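Protocadherin-19 isoform 1 (Danio rerio, PDB 5CO1) is a calcium-dependent cell-adhesion protein that appears to mediate homophilic adhesion in complex with its cofactor N-cadherin and is essential for early neurulation in the anterior neural plate. Local coordinates at residues 126-129 with 130-134. Sequence-based numbering, arbitrary orientation.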
loop_
_atom_site.group_PDB
_atom_site.type_symbol
_atom_site.label_atom_id
_atom_site.label_comp_id
_atom_site.label_asym_id
_atom_site.label_seq_id
_atom_site.Cartn_x
_atom_site.Cartn_y
_atom_site.Cartn_z
ATOM N N GLU A 126 -24.970 -31.321 2.171
ATOM C CA GLU A 126 -24.210 -32.313 2.919
ATOM C C GLU A 126 -23.750 -33.456 2.013
ATOM O O GLU A 126 -22.769 -34.145 2.315
ATOM C CB GLU A 126 -25.022 -32.844 4.096
ATOM C CG GLU A 126 -26.137 -33.809 3.721
ATOM C CD GLU A 126 -26.360 -34.882 4.772
ATOM O OE1 GLU A 126 -27.033 -34.596 5.789
ATOM O OE2 GLU A 126 -25.832 -36.001 4.593
ATOM N N ASN A 127 -24.410 -33.587 0.862
ATOM C CA ASN A 127 -24.092 -34.633 -0.108
ATOM C C ASN A 127 -22.883 -34.309 -0.999
ATOM O O ASN A 127 -22.498 -35.132 -1.830
ATOM C CB ASN A 127 -25.325 -34.946 -0.981
ATOM C CG ASN A 127 -26.489 -35.518 -0.172
ATOM O OD1 ASN A 127 -26.401 -36.632 0.352
ATOM N ND2 ASN A 127 -27.562 -34.733 -0.017
ATOM N N ALA A 128 -22.269 -33.135 -0.828
ATOM C CA ALA A 128 -21.111 -32.768 -1.643
ATOM C C ALA A 128 -19.894 -33.598 -1.235
ATOM O O ALA A 128 -19.662 -33.815 -0.050
ATOM C CB ALA A 128 -20.814 -31.290 -1.502
ATOM N N PRO A 129 -19.119 -34.079 -2.222
ATOM C CA PRO A 129 -18.023 -35.022 -1.939
ATOM C C PRO A 129 -16.739 -34.357 -1.400
ATOM O O PRO A 129 -16.645 -33.128 -1.348
ATOM C CB PRO A 129 -17.755 -35.649 -3.318
ATOM C CG PRO A 129 -18.086 -34.552 -4.287
ATOM C CD PRO A 129 -19.211 -33.751 -3.663
ATOM N N LEU A 130 -15.719 -35.174 -1.153
ATOM C CA LEU A 130 -14.393 -34.692 -0.762
ATOM C C LEU A 130 -13.646 -33.916 -1.872
ATOM O O LEU A 130 -12.918 -34.504 -2.687
ATOM C CB LEU A 130 -13.532 -35.864 -0.277
ATOM C CG LEU A 130 -13.771 -36.295 1.175
ATOM C CD1 LEU A 130 -15.169 -36.873 1.381
ATOM C CD2 LEU A 130 -12.696 -37.283 1.612
ATOM N N GLY A 131 -13.726 -32.587 -1.811
ATOM C CA GLY A 131 -13.108 -31.736 -2.815
ATOM C C GLY A 131 -14.016 -30.630 -3.331
ATOM O O GLY A 131 -13.562 -29.755 -4.082
ATOM N N TYR A 132 -15.290 -30.640 -2.951
ATOM C CA TYR A 132 -16.224 -29.722 -3.586
ATOM C C TYR A 132 -15.916 -28.286 -3.199
ATOM O O TYR A 132 -16.194 -27.879 -2.074
ATOM C CB TYR A 132 -17.666 -30.051 -3.220
ATOM C CG TYR A 132 -18.692 -29.060 -3.764
ATOM C CD1 TYR A 132 -19.229 -29.198 -5.047
ATOM C CD2 TYR A 132 -19.201 -28.039 -2.950
ATOM C CE1 TYR A 132 -20.228 -28.336 -5.500
ATOM C CE2 TYR A 132 -20.193 -27.167 -3.395
ATOM C CZ TYR A 132 -20.701 -27.315 -4.665
ATOM O OH TYR A 132 -21.665 -26.428 -5.093
ATOM N N VAL A 133 -15.457 -27.482 -4.151
ATOM C CA VAL A 133 -15.231 -26.087 -3.845
ATOM C C VAL A 133 -16.536 -25.374 -3.507
ATOM O O VAL A 133 -17.395 -25.174 -4.351
ATOM C CB VAL A 133 -14.360 -25.317 -4.885
ATOM C CG1 VAL A 133 -13.690 -26.250 -5.897
ATOM C CG2 VAL A 133 -15.125 -24.164 -5.530
ATOM N N ILE A 134 -16.634 -24.936 -2.261
ATOM C CA ILE A 134 -17.808 -24.241 -1.776
ATOM C C ILE A 134 -17.671 -22.731 -1.996
ATOM O O ILE A 134 -18.658 -22.064 -2.276
ATOM C CB ILE A 134 -18.134 -24.604 -0.287
ATOM C CG1 ILE A 134 -17.961 -23.417 0.662
ATOM C CG2 ILE A 134 -17.298 -25.780 0.221
ATOM C CD1 ILE A 134 -19.240 -22.662 0.927
#
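The methyl group of A128 meets the root of the Y132 side chain, and around this pair the chain folds back on itself between strands 123-125 and 135-140. A128 CB lies 3.8 Å from Y132 CB and, at about the same range, touches Y132 CG and CD2, approaching the ring obliquely. On the same stretch of chain P129 lends its ring: P129 CD comes to 4.0 Å from Y132 CB, the two side chains crossing at a slant. With CG anti to the backbone N (chi1 175°), the phenol sets out from this apolar cluster and carries its hydroxyl away from A128 and P129. The turn is closed by a backbone hydrogen bond, Y132 N to P129 O at 3.3 Å with an N-H...O angle of 157°, although the position of that carbonyl oxygen is not fully certain. G131 occupies the third position of the turn with a positive phi of 133°, where a side chain would press against the carbonyl oxygen of L130. Against this compact inner side stands the loose outer one: L130 sits at the exposed crest, its CB bond directed away from 126-129, and meets P129 merely as its neighbour along the chain. At the foot of the loop E126 belongs to a probable calcium site, its OE1 accepting a hydrogen bond from R179 N close to E180 and D211, while I134 leans on strand 168-173. The P129-Y132 closure with glycine third resembles a distorted type II beta turn, the glycine phi opened well beyond the ideal value, here at the surface of a cadherin repeat in the loop that begins with E126.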